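Long-range contacts in methylmalonate-semialdehyde dehydrogenase (Oceanimonas doudoroffii, PDB 4ZZ7), which oxidises methylmalonate semialdehyde to propanoyl-CoA with NAD and coenzyme A, as a tetrameric member of the aldehyde dehydrogenase family: residues K122-R127 with S135-Q140; V268-G273 with N440-V445; K303-M308 with G369-H374. One frame throughout, in Å; residues are numbered along the deposited sequence.

Contact 1: residues K122-R127 with S135-Q140; sequences KGEHSR and SWSEFQ
S137 answers the backbone of E124 twice. Its N donates to E124 O (2.8 Å), and its OG accepts from E124 N at 3.0 Å in an almost straight bond, 173° at the hydrogen. With chi1 at 60°, OG sits between the backbone N and the carbonyl carbon of its own residue, which turns the hydroxyl to the neighbouring strand, so that OG takes the N-H that a regular antiparallel pairing would probably give to S137 O. S137 O instead meets G123 CA in a C-H...O contact of 3.5 Å. Replacing S137 by alanine is likely to leave E124 N without its acceptor, although S137 N could still bond to E124 O. Further along, S126 and S135 form a hydrogen-bonded antiparallel pair through both backbones. Between these two bonded sites, H125 and W136 make the non-hydrogen-bonded pair; their ring planes lie within 10° of each other, but with centroids 5.9 Å apart they are offset too far to stack face on face. At the open end of the hairpin, away from the turn, the F139 ring turns its edge to K122 O, CE2 lying 3.7 Å away. Farther out, W136 stacks on H125 of the second subunit. This hairpin, with strand 475-483 beside 135-140, forms the three-stranded oligomerisation sheet of aldehyde dehydrogenases, which runs on into the second subunit through G123 and H125.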
ATOM      1  N   LYS A 122      -2.533   1.952  -9.275  1.00 11.56           N
ATOM      2  CA  LYS A 122      -1.083   2.135  -9.040  1.00 11.34           C
ATOM      3  C   LYS A 122      -0.407   0.793  -8.943  1.00 11.57           C
ATOM      4  O   LYS A 122      -0.829  -0.082  -8.175  1.00 11.48           O
ATOM      5  CB  LYS A 122      -0.785   2.921  -7.762  1.00 11.02           C
ATOM      6  CG  LYS A 122      -1.191   4.386  -7.827  1.00 11.07           C
ATOM      7  CD  LYS A 122      -0.981   5.110  -6.517  1.00 10.90           C
ATOM      8  CE  LYS A 122      -1.120   6.604  -6.709  1.00 11.13           C
ATOM      9  NZ  LYS A 122      -0.973   7.360  -5.436  1.00 11.21           N
ATOM     10  N   GLY A 123       0.610   0.626  -9.784  1.00 11.94           N
ATOM     11  CA  GLY A 123       1.545  -0.473  -9.669  1.00 12.01           C
ATOM     12  C   GLY A 123       2.665  -0.064  -8.733  1.00 12.23           C
ATOM     13  O   GLY A 123       2.671   1.048  -8.221  1.00 11.48           O
ATOM     14  N   GLU A 124       3.616  -0.976  -8.535  1.00 13.21           N
ATOM     15  CA  GLU A 124       4.777  -0.795  -7.658  1.00 13.84           C
ATOM     16  C   GLU A 124       6.058  -0.647  -8.484  1.00 14.86           C
ATOM     17  O   GLU A 124       6.334  -1.502  -9.334  1.00 14.85           O
ATOM     18  CB  GLU A 124       4.927  -2.016  -6.764  1.00 13.89           C
ATOM     19  CG  GLU A 124       3.861  -2.174  -5.714  1.00 14.02           C
ATOM     20  CD  GLU A 124       3.988  -3.497  -4.977  1.00 14.77           C
ATOM     21  OE1 GLU A 124       4.155  -4.561  -5.689  1.00 15.80           O
ATOM     22  OE2 GLU A 124       3.902  -3.470  -3.713  1.00 13.90           O
ATOM     23  N   HIS A 125       6.837   0.411  -8.208  1.00 16.00           N
ATOM     24  CA  HIS A 125       8.068   0.749  -8.955  1.00 16.82           C
ATOM     25  C   HIS A 125       9.253   0.505  -8.085  1.00 17.85           C
ATOM     26  O   HIS A 125       9.268   0.941  -6.947  1.00 19.78           O
ATOM     27  CB  HIS A 125       8.090   2.220  -9.344  1.00 17.07           C
ATOM     28  CG  HIS A 125       9.218   2.604 -10.260  1.00 17.26           C
ATOM     29  ND1 HIS A 125       9.067   2.720 -11.631  1.00 17.18           N
ATOM     30  CD2 HIS A 125      10.501   2.953  -9.997  1.00 17.43           C
ATOM     31  CE1 HIS A 125      10.209   3.104 -12.172  1.00 17.32           C
ATOM     32  NE2 HIS A 125      11.095   3.256 -11.202  1.00 17.33           N
ATOM     33  N   SER A 126      10.267  -0.153  -8.630  1.00 18.52           N
ATOM     34  CA  SER A 126      11.450  -0.546  -7.858  1.00 18.57           C
ATOM     35  C   SER A 126      12.698  -0.033  -8.561  1.00 19.58           C
ATOM     36  O   SER A 126      12.938  -0.358  -9.719  1.00 18.73           O
ATOM     37  CB  SER A 126      11.518  -2.082  -7.701  1.00 17.59           C
ATOM     38  OG  SER A 126      10.614  -2.580  -6.739  1.00 15.97           O
ATOM     39  N   ARG A 127      13.483   0.763  -7.845  1.00 22.18           N
ATOM     40  CA  ARG A 127      14.737   1.320  -8.355  1.00 24.49           C
ATOM     41  C   ARG A 127      15.877   0.360  -8.054  1.00 22.71           C
ATOM     42  O   ARG A 127      16.034  -0.120  -6.922  1.00 23.06           O
ATOM     43  CB  ARG A 127      15.000   2.672  -7.685  1.00 29.67           C
ATOM     44  CG  ARG A 127      16.283   3.394  -8.072  1.00 36.09           C
ATOM     45  CD  ARG A 127      16.433   4.729  -7.324  1.00 40.24           C
ATOM     46  NE  ARG A 127      17.735   5.375  -7.604  1.00 47.10           N
ATOM     47  CZ  ARG A 127      18.831   5.348  -6.824  1.00 48.06           C
ATOM     48  NH1 ARG A 127      18.830   4.724  -5.647  1.00 51.40           N
ATOM     49  NH2 ARG A 127      19.951   5.962  -7.219  1.00 45.75           N
ATOM     50  N   SER A 135      12.678  -1.967 -12.277  1.00 16.19           N
ATOM     51  CA  SER A 135      11.552  -2.843 -12.604  1.00 16.10           C
ATOM     52  C   SER A 135      10.309  -2.299 -11.948  1.00 16.14           C
ATOM     53  O   SER A 135      10.412  -1.623 -10.940  1.00 15.47           O
ATOM     54  CB  SER A 135      11.827  -4.297 -12.158  1.00 15.52           C
ATOM     55  OG  SER A 135      10.796  -5.183 -12.531  1.00 14.47           O
ATOM     56  N   TRP A 136       9.148  -2.587 -12.541  1.00 17.09           N
ATOM     57  CA  TRP A 136       7.851  -2.094 -12.036  1.00 17.87           C
ATOM     58  C   TRP A 136       6.680  -2.942 -12.485  1.00 17.83           C
ATOM     59  O   TRP A 136       6.720  -3.535 -13.569  1.00 18.14           O
ATOM     60  CB  TRP A 136       7.597  -0.628 -12.446  1.00 18.42           C
ATOM     61  CG  TRP A 136       7.380  -0.431 -13.901  1.00 19.12           C
ATOM     62  CD1 TRP A 136       6.189  -0.458 -14.558  1.00 19.34           C
ATOM     63  CD2 TRP A 136       8.385  -0.176 -14.896  1.00 20.13           C
ATOM     64  NE1 TRP A 136       6.381  -0.237 -15.895  1.00 20.07           N
ATOM     65  CE2 TRP A 136       7.723  -0.058 -16.135  1.00 19.85           C
ATOM     66  CE3 TRP A 136       9.789  -0.039 -14.863  1.00 20.21           C
ATOM     67  CZ2 TRP A 136       8.413   0.189 -17.342  1.00 18.93           C
ATOM     68  CZ3 TRP A 136      10.474   0.203 -16.086  1.00 19.26           C
ATOM     69  CH2 TRP A 136       9.775   0.311 -17.294  1.00 18.53           C
ATOM     70  N   SER A 137       5.622  -2.970 -11.665  1.00 17.86           N
ATOM     71  CA  SER A 137       4.403  -3.709 -12.024  1.00 17.28           C
ATOM     72  C   SER A 137       3.365  -2.806 -12.676  1.00 17.43           C
ATOM     73  O   SER A 137       3.315  -1.596 -12.427  1.00 17.44           O
ATOM     74  CB  SER A 137       3.808  -4.481 -10.833  1.00 16.81           C
ATOM     75  OG  SER A 137       3.438  -3.661  -9.760  1.00 16.44           O
ATOM     76  N   GLU A 138       2.557  -3.402 -13.537  1.00 17.64           N
ATOM     77  CA  GLU A 138       1.414  -2.726 -14.093  1.00 18.19           C
ATOM     78  C   GLU A 138       0.232  -3.671 -14.016  1.00 18.71           C
ATOM     79  O   GLU A 138       0.380  -4.883 -14.233  1.00 18.47           O
ATOM     80  CB  GLU A 138       1.680  -2.317 -15.540  1.00 18.75           C
ATOM     81  CG  GLU A 138       2.778  -1.271 -15.745  1.00 19.07           C
ATOM     82  CD  GLU A 138       2.682  -0.590 -17.107  1.00 19.49           C
ATOM     83  OE1 GLU A 138       1.897  -1.044 -17.957  1.00 19.84           O
ATOM     84  OE2 GLU A 138       3.362   0.420 -17.340  1.00 20.50           O
ATOM     85  N   PHE A 139      -0.939  -3.114 -13.702  1.00 19.48           N
ATOM     86  CA  PHE A 139      -2.197  -3.887 -13.656  1.00 19.79           C
ATOM     87  C   PHE A 139      -3.103  -3.530 -14.834  1.00 20.31           C
ATOM     88  O   PHE A 139      -3.997  -2.670 -14.753  1.00 21.50           O
ATOM     89  CB  PHE A 139      -2.884  -3.720 -12.304  1.00 19.31           C
ATOM     90  CG  PHE A 139      -2.023  -4.147 -11.162  1.00 19.11           C
ATOM     91  CD1 PHE A 139      -1.668  -5.475 -11.009  1.00 19.43           C
ATOM     92  CD2 PHE A 139      -1.545  -3.219 -10.259  1.00 19.92           C
ATOM     93  CE1 PHE A 139      -0.852  -5.877  -9.967  1.00 20.19           C
ATOM     94  CE2 PHE A 139      -0.734  -3.603  -9.206  1.00 20.60           C
ATOM     95  CZ  PHE A 139      -0.390  -4.939  -9.054  1.00 20.66           C
ATOM     96  N   GLN A 140      -2.855  -4.223 -15.941  1.00 20.45           N
ATOM     97  CA  GLN A 140      -3.458  -3.885 -17.213  1.00 19.19           C
ATOM     98  C   GLN A 140      -4.767  -4.600 -17.362  1.00 18.73           C
ATOM     99  O   GLN A 140      -5.037  -5.552 -16.624  1.00 18.48           O
ATOM    100  CB  GLN A 140      -2.518  -4.251 -18.338  1.00 19.02           C
ATOM    101  CG  GLN A 140      -1.248  -3.435 -18.266  1.00 19.12           C
ATOM    102  CD  GLN A 140      -0.395  -3.543 -19.500  1.00 19.03           C
ATOM    103  OE1 GLN A 140      -0.601  -4.407 -20.357  1.00 18.55           O
ATOM    104  NE2 GLN A 140       0.574  -2.651 -19.603  1.00 19.21           N
TER

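Contact 2: residues V268-G273 with N440-V445; sequences VNQLLG and NIPLPV
Q270 NE2 reaches from the helix to N440 O, 2.9 Å away, in the one hydrogen bond that joins the two segments. The N-H points well at the oxygen (159°), and N440 O lies close to the plane of the Q270 amide, yet the donor stands above the carbonyl plane of N440 and so is not lined up with a lone pair. Q270 gets there with CG anti to its carbonyl carbon (chi1 -80°) and an extended chain beyond, which carries the amide away from the helix and over the loop. The other arm of the same amide rests on proline: OE1 is 3.5 Å from P442 CD. Nearer the helix, CB of Q270 lies 3.8 Å from P442 CG, with the glutamine chain and the proline ring crossing at about a right angle, and P442 CG also approaches the backbone at Q270 O. L271 adds a looser apolar touch, CD2 to P442 CB at 4.3 Å. Both L271 and P442 also pack on L286 of strand 286-292, and F418 touches Q270, L271 and N440. N440 is itself fixed by ND2, which donates to T419 O and to R483 O of the third subunit. Past P442 the loop tightens into an inverse gamma turn centred on P444, closed by V445 N to L443 O. The contact thus docks helix 264-276 on the loop that follows strand 436-439, within the alpha/beta catalytic domain of the aldehyde dehydrogenase fold.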
ATOM      1  N   VAL A 268     -32.236  -7.985  19.476  1.00 29.14           N
ATOM      2  CA  VAL A 268     -33.556  -8.269  18.908  1.00 28.30           C
ATOM      3  C   VAL A 268     -33.830  -7.214  17.858  1.00 28.90           C
ATOM      4  O   VAL A 268     -34.134  -7.523  16.719  1.00 29.93           O
ATOM      5  CB  VAL A 268     -34.656  -8.271  20.002  1.00 27.25           C
ATOM      6  CG1 VAL A 268     -36.061  -8.196  19.431  1.00 26.45           C
ATOM      7  CG2 VAL A 268     -34.532  -9.512  20.859  1.00 27.81           C
ATOM      8  N   ASN A 269     -33.678  -5.965  18.244  1.00 30.37           N
ATOM      9  CA  ASN A 269     -33.980  -4.874  17.354  1.00 36.00           C
ATOM     10  C   ASN A 269     -33.147  -4.945  16.065  1.00 35.65           C
ATOM     11  O   ASN A 269     -33.658  -4.698  14.961  1.00 37.85           O
ATOM     12  CB  ASN A 269     -33.783  -3.530  18.077  1.00 40.44           C
ATOM     13  CG  ASN A 269     -34.401  -2.345  17.326  1.00 44.22           C
ATOM     14  OD1 ASN A 269     -35.496  -2.434  16.752  1.00 51.50           O
ATOM     15  ND2 ASN A 269     -33.708  -1.224  17.344  1.00 45.21           N
ATOM     16  N   GLN A 270     -31.883  -5.318  16.197  1.00 34.07           N
ATOM     17  CA  GLN A 270     -31.044  -5.497  15.027  1.00 33.60           C
ATOM     18  C   GLN A 270     -31.360  -6.778  14.258  1.00 33.56           C
ATOM     19  O   GLN A 270     -31.281  -6.787  13.030  1.00 34.07           O
ATOM     20  CB  GLN A 270     -29.577  -5.433  15.400  1.00 35.31           C
ATOM     21  CG  GLN A 270     -29.060  -4.009  15.566  1.00 36.46           C
ATOM     22  CD  GLN A 270     -27.540  -3.953  15.629  1.00 38.26           C
ATOM     23  OE1 GLN A 270     -26.902  -3.464  14.705  1.00 42.48           O
ATOM     24  NE2 GLN A 270     -26.952  -4.493  16.702  1.00 37.89           N
ATOM     25  N   LEU A 271     -31.756  -7.839  14.961  1.00 33.07           N
ATOM     26  CA  LEU A 271     -32.104  -9.120  14.308  1.00 32.76           C
ATOM     27  C   LEU A 271     -33.391  -9.101  13.474  1.00 31.81           C
ATOM     28  O   LEU A 271     -33.597  -9.980  12.646  1.00 31.72           O
ATOM     29  CB  LEU A 271     -32.150 -10.261  15.336  1.00 34.43           C
ATOM     30  CG  LEU A 271     -30.769 -10.747  15.843  1.00 34.82           C
ATOM     31  CD1 LEU A 271     -30.937 -11.585  17.099  1.00 35.46           C
ATOM     32  CD2 LEU A 271     -29.999 -11.533  14.787  1.00 33.29           C
ATOM     33  N   LEU A 272     -34.253  -8.118  13.712  1.00 31.71           N
ATOM     34  CA  LEU A 272     -35.457  -7.899  12.907  1.00 31.05           C
ATOM     35  C   LEU A 272     -35.111  -7.613  11.468  1.00 29.27           C
ATOM     36  O   LEU A 272     -35.621  -8.251  10.557  1.00 28.64           O
ATOM     37  CB  LEU A 272     -36.249  -6.689  13.432  1.00 32.88           C
ATOM     38  CG  LEU A 272     -37.245  -6.888  14.564  1.00 33.03           C
ATOM     39  CD1 LEU A 272     -37.650  -5.551  15.146  1.00 33.21           C
ATOM     40  CD2 LEU A 272     -38.465  -7.623  14.036  1.00 33.80           C
ATOM     41  N   GLY A 273     -34.265  -6.603  11.283  1.00 28.67           N
ATOM     42  CA  GLY A 273     -33.843  -6.172   9.949  1.00 27.18           C
ATOM     43  C   GLY A 273     -32.956  -7.197   9.268  1.00 26.40           C
ATOM     44  O   GLY A 273     -33.030  -7.385   8.061  1.00 26.86           O
ATOM     45  N   ASN A 440     -21.546  -7.336  17.320  1.00 17.35           N
ATOM     46  CA  ASN A 440     -22.809  -6.620  17.523  1.00 19.18           C
ATOM     47  C   ASN A 440     -23.386  -5.948  16.271  1.00 20.58           C
ATOM     48  O   ASN A 440     -24.122  -4.970  16.370  1.00 20.39           O
ATOM     49  CB  ASN A 440     -22.636  -5.596  18.638  1.00 20.66           C
ATOM     50  CG  ASN A 440     -22.165  -6.228  19.947  1.00 20.49           C
ATOM     51  OD1 ASN A 440     -22.920  -6.916  20.626  1.00 21.16           O
ATOM     52  ND2 ASN A 440     -20.932  -5.975  20.314  1.00 20.46           N
ATOM     53  N   ILE A 441     -23.040  -6.503  15.105  1.00 23.37           N
ATOM     54  CA  ILE A 441     -23.553  -6.096  13.798  1.00 25.20           C
ATOM     55  C   ILE A 441     -24.016  -7.389  13.134  1.00 26.12           C
ATOM     56  O   ILE A 441     -23.202  -8.146  12.649  1.00 27.84           O
ATOM     57  CB  ILE A 441     -22.464  -5.508  12.863  1.00 26.72           C
ATOM     58  CG1 ILE A 441     -21.799  -4.261  13.434  1.00 27.27           C
ATOM     59  CG2 ILE A 441     -23.063  -5.188  11.488  1.00 27.20           C
ATOM     60  CD1 ILE A 441     -22.666  -3.022  13.334  1.00 29.04           C
ATOM     61  N   PRO A 442     -25.326  -7.652  13.091  1.00 28.03           N
ATOM     62  CA  PRO A 442     -25.803  -8.878  12.438  1.00 25.95           C
ATOM     63  C   PRO A 442     -25.566  -8.924  10.906  1.00 26.19           C
ATOM     64  O   PRO A 442     -25.537 -10.005  10.328  1.00 28.06           O
ATOM     65  CB  PRO A 442     -27.292  -8.839  12.737  1.00 26.30           C
ATOM     66  CG  PRO A 442     -27.634  -7.388  12.780  1.00 27.42           C
ATOM     67  CD  PRO A 442     -26.435  -6.709  13.381  1.00 28.89           C
ATOM     68  N   LEU A 443     -25.406  -7.772  10.249  1.00 25.72           N
ATOM     69  CA  LEU A 443     -25.140  -7.711   8.808  1.00 24.40           C
ATOM     70  C   LEU A 443     -23.785  -7.059   8.546  1.00 22.50           C
ATOM     71  O   LEU A 443     -23.717  -5.918   8.072  1.00 22.16           O
ATOM     72  CB  LEU A 443     -26.232  -6.913   8.096  1.00 25.72           C
ATOM     73  CG  LEU A 443     -27.672  -7.402   8.227  1.00 27.27           C
ATOM     74  CD1 LEU A 443     -28.626  -6.364   7.638  1.00 26.92           C
ATOM     75  CD2 LEU A 443     -27.842  -8.772   7.561  1.00 27.57           C
ATOM     76  N   PRO A 444     -22.688  -7.774   8.844  1.00 21.05           N
ATOM     77  CA  PRO A 444     -21.353  -7.192   8.680  1.00 19.95           C
ATOM     78  C   PRO A 444     -20.952  -7.196   7.225  1.00 19.48           C
ATOM     79  O   PRO A 444     -20.029  -7.899   6.840  1.00 18.41           O
ATOM     80  CB  PRO A 444     -20.472  -8.117   9.517  1.00 20.21           C
ATOM     81  CG  PRO A 444     -21.148  -9.444   9.440  1.00 20.40           C
ATOM     82  CD  PRO A 444     -22.619  -9.167   9.329  1.00 20.75           C
ATOM     83  N   VAL A 445     -21.677  -6.405   6.429  1.00 19.88           N
ATOM     84  CA  VAL A 445     -21.431  -6.246   5.004  1.00 19.05           C
ATOM     85  C   VAL A 445     -20.274  -5.255   4.799  1.00 18.77           C
ATOM     86  O   VAL A 445     -20.348  -4.094   5.231  1.00 18.05           O
ATOM     87  CB  VAL A 445     -22.665  -5.742   4.278  1.00 19.15           C
ATOM     88  CG1 VAL A 445     -22.372  -5.593   2.799  1.00 20.67           C
ATOM     89  CG2 VAL A 445     -23.799  -6.718   4.445  1.00 19.15           C
TER

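Contact 3: residues K303-M308 with G369-H374; sequences KMTQAM and GTLIDH
M308 and L371 cross at about a right angle, the methionine methyl lying against the leucine branch: M308 CE is 3.7 Å from L371 CD1 and equally close to CG. The M308 chain runs straight through chi2 and then bends at SD (chi3 -61°), which swings CE onto the leucine while the sulfur stays beside the backbone leading into the strand, 3.9 Å from G369 O. M304, one helical turn earlier, comes to the same methyl obliquely, its CG 4.0 Å from L371 CD1. Beyond CG the M304 chain folds back, carrying SD and CE away from L371 toward L272 of helix 264-276. T305 flanks the group, crossing L371 at about a right angle, with OG1 4.1 Å from CD1; that hydroxyl is hydrogen-bonded to V301 O, back along its own helix. A single leucine methyl is therefore touched by three residues of 303-308, a segment running nearly antiparallel to strand 370-373, with axes 9.8 Å apart at the closest. Around this cluster, L371 also meets V351 and V393 on the strands at either side of its own, and M308 packs on F276. The contact is apolar, apart from the sulfur beside G369 O, so it probably rests mainly on dispersion and the exclusion of water, and directional polar bonds are left to the sheet and to the helix itself.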
ATOM      1  N   LYS A 303     -38.569 -11.714  23.733  1.00 37.01           N
ATOM      2  CA  LYS A 303     -38.543 -10.355  23.162  1.00 38.29           C
ATOM      3  C   LYS A 303     -38.716 -10.290  21.653  1.00 36.13           C
ATOM      4  O   LYS A 303     -39.266  -9.327  21.134  1.00 33.22           O
ATOM      5  CB  LYS A 303     -37.229  -9.680  23.522  1.00 38.41           C
ATOM      6  CG  LYS A 303     -37.068  -9.517  25.012  1.00 39.82           C
ATOM      7  CD  LYS A 303     -35.948  -8.574  25.359  1.00 42.15           C
ATOM      8  CE  LYS A 303     -35.750  -8.529  26.866  1.00 44.06           C
ATOM      9  NZ  LYS A 303     -35.015  -7.306  27.288  1.00 46.34           N
ATOM     10  N   MET A 304     -38.218 -11.317  20.972  1.00 37.23           N
ATOM     11  CA  MET A 304     -38.303 -11.423  19.529  1.00 36.80           C
ATOM     12  C   MET A 304     -39.737 -11.637  19.111  1.00 36.95           C
ATOM     13  O   MET A 304     -40.168 -11.008  18.158  1.00 40.46           O
ATOM     14  CB  MET A 304     -37.413 -12.559  19.016  1.00 37.34           C
ATOM     15  CG  MET A 304     -37.104 -12.516  17.524  1.00 38.56           C
ATOM     16  SD  MET A 304     -36.199 -11.079  16.866  1.00 38.16           S
ATOM     17  CE  MET A 304     -37.553 -10.202  16.110  1.00 39.73           C
ATOM     18  N   THR A 305     -40.464 -12.503  19.831  1.00 37.49           N
ATOM     19  CA  THR A 305     -41.905 -12.736  19.598  1.00 38.02           C
ATOM     20  C   THR A 305     -42.672 -11.432  19.688  1.00 37.53           C
ATOM     21  O   THR A 305     -43.535 -11.167  18.853  1.00 41.51           O
ATOM     22  CB  THR A 305     -42.557 -13.737  20.600  1.00 37.76           C
ATOM     23  OG1 THR A 305     -41.918 -15.015  20.517  1.00 38.21           O
ATOM     24  CG2 THR A 305     -44.035 -13.950  20.281  1.00 37.33           C
ATOM     25  N   GLN A 306     -42.352 -10.629  20.694  1.00 37.04           N
ATOM     26  CA  GLN A 306     -43.053  -9.372  20.934  1.00 39.13           C
ATOM     27  C   GLN A 306     -42.842  -8.375  19.808  1.00 37.30           C
ATOM     28  O   GLN A 306     -43.812  -7.904  19.211  1.00 39.91           O
ATOM     29  CB  GLN A 306     -42.636  -8.737  22.270  1.00 42.75           C
ATOM     30  CG  GLN A 306     -43.203  -9.434  23.497  1.00 47.62           C
ATOM     31  CD  GLN A 306     -44.671  -9.129  23.773  1.00 53.36           C
ATOM     32  OE1 GLN A 306     -45.390  -8.559  22.947  1.00 56.78           O
ATOM     33  NE2 GLN A 306     -45.122  -9.515  24.960  1.00 59.82           N
ATOM     34  N   ALA A 307     -41.583  -8.065  19.515  1.00 36.00           N
ATOM     35  CA  ALA A 307     -41.235  -7.133  18.422  1.00 36.34           C
ATOM     36  C   ALA A 307     -41.737  -7.565  17.035  1.00 36.36           C
ATOM     37  O   ALA A 307     -42.009  -6.717  16.183  1.00 32.88           O
ATOM     38  CB  ALA A 307     -39.733  -6.928  18.369  1.00 35.86           C
ATOM     39  N   MET A 308     -41.841  -8.881  16.835  1.00 37.05           N
ATOM     40  CA  MET A 308     -42.273  -9.472  15.582  1.00 38.07           C
ATOM     41  C   MET A 308     -43.766  -9.266  15.314  1.00 38.86           C
ATOM     42  O   MET A 308     -44.197  -9.343  14.158  1.00 39.23           O
ATOM     43  CB  MET A 308     -41.921 -10.962  15.568  1.00 38.79           C
ATOM     44  CG  MET A 308     -41.488 -11.475  14.213  1.00 40.57           C
ATOM     45  SD  MET A 308     -41.050 -13.214  14.246  1.00 41.97           S
ATOM     46  CE  MET A 308     -39.718 -13.148  15.395  1.00 38.48           C
ATOM     47  N   GLY A 369     -43.230 -13.067   8.539  1.00 30.42           N
ATOM     48  CA  GLY A 369     -42.055 -13.297   9.373  1.00 30.48           C
ATOM     49  C   GLY A 369     -42.313 -14.408  10.373  1.00 30.87           C
ATOM     50  O   GLY A 369     -43.231 -14.310  11.170  1.00 30.80           O
ATOM     51  N   THR A 370     -41.512 -15.467  10.317  1.00 31.64           N
ATOM     52  CA  THR A 370     -41.694 -16.633  11.175  1.00 31.52           C
ATOM     53  C   THR A 370     -40.499 -16.836  12.105  1.00 29.82           C
ATOM     54  O   THR A 370     -39.372 -16.547  11.729  1.00 27.86           O
ATOM     55  CB  THR A 370     -41.953 -17.925  10.351  1.00 32.04           C
ATOM     56  OG1 THR A 370     -40.733 -18.630  10.140  1.00 35.92           O
ATOM     57  CG2 THR A 370     -42.578 -17.623   9.028  1.00 30.72           C
ATOM     58  N   LEU A 371     -40.768 -17.354  13.303  1.00 30.16           N
ATOM     59  CA  LEU A 371     -39.741 -17.700  14.288  1.00 30.18           C
ATOM     60  C   LEU A 371     -39.854 -19.182  14.575  1.00 31.95           C
ATOM     61  O   LEU A 371     -40.945 -19.647  14.893  1.00 35.71           O
ATOM     62  CB  LEU A 371     -39.966 -16.934  15.574  1.00 29.58           C
ATOM     63  CG  LEU A 371     -38.722 -16.568  16.374  1.00 30.36           C
ATOM     64  CD1 LEU A 371     -39.114 -15.923  17.689  1.00 29.78           C
ATOM     65  CD2 LEU A 371     -37.864 -17.779  16.665  1.00 32.41           C
ATOM     66  N   ILE A 372     -38.751 -19.923  14.440  1.00 31.72           N
ATOM     67  CA  ILE A 372     -38.700 -21.357  14.794  1.00 31.07           C
ATOM     68  C   ILE A 372     -37.775 -21.496  16.005  1.00 31.82           C
ATOM     69  O   ILE A 372     -36.747 -20.842  16.052  1.00 32.33           O
ATOM     70  CB  ILE A 372     -38.205 -22.221  13.626  1.00 28.99           C
ATOM     71  CG1 ILE A 372     -39.060 -21.952  12.389  1.00 29.07           C
ATOM     72  CG2 ILE A 372     -38.313 -23.681  13.996  1.00 29.56           C
ATOM     73  CD1 ILE A 372     -38.618 -22.672  11.131  1.00 28.52           C
ATOM     74  N   ASP A 373     -38.140 -22.311  16.990  1.00 31.57           N
ATOM     75  CA  ASP A 373     -37.328 -22.469  18.214  1.00 31.24           C
ATOM     76  C   ASP A 373     -37.005 -23.955  18.374  1.00 32.87           C
ATOM     77  O   ASP A 373     -37.651 -24.811  17.757  1.00 33.03           O
ATOM     78  CB  ASP A 373     -38.071 -21.871  19.435  1.00 30.44           C
ATOM     79  CG  ASP A 373     -37.186 -21.721  20.720  1.00 29.48           C
ATOM     80  OD1 ASP A 373     -35.942 -21.821  20.688  1.00 27.57           O
ATOM     81  OD2 ASP A 373     -37.766 -21.499  21.802  1.00 27.96           O
ATOM     82  N   HIS A 374     -35.959 -24.246  19.150  1.00 35.39           N
ATOM     83  CA  HIS A 374     -35.491 -25.629  19.416  1.00 36.84           C
ATOM     84  C   HIS A 374     -35.130 -26.382  18.135  1.00 37.26           C
ATOM     85  O   HIS A 374     -35.562 -27.524  17.927  1.00 37.84           O
ATOM     86  CB  HIS A 374     -36.527 -26.423  20.229  1.00 37.00           C
ATOM     87  CG  HIS A 374     -36.954 -25.731  21.481  1.00 37.83           C
ATOM     88  ND1 HIS A 374     -38.213 -25.187  21.638  1.00 38.91           N
ATOM     89  CD2 HIS A 374     -36.279 -25.456  22.622  1.00 37.84           C
ATOM     90  CE1 HIS A 374     -38.300 -24.622  22.830  1.00 38.79           C
ATOM     91  NE2 HIS A 374     -37.137 -24.765  23.444  1.00 38.77           N
TER

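How the contacts relate
From the N terminus, contact 1 closes first, as a short hairpin with seven residues between its segments, and belongs to the oligomerisation sheet. Contact 2 opens later, at helix 264-276, and closes only at 440-445, after 166 intervening residues; contact 3, with 60 residues between its segments, is nested inside that loop. Contacts 2 and 3 adjoin, for V268 and L272 of the first helix pack on K303, M304 and A307 of the second, so the two helices join the 440-445 loop to strand 370-373. Contact 1 stands apart, its centre about 41 Å from that of contact 2 and 55 Å from that of contact 3, yet contacts 1 and 2 both touch the third subunit.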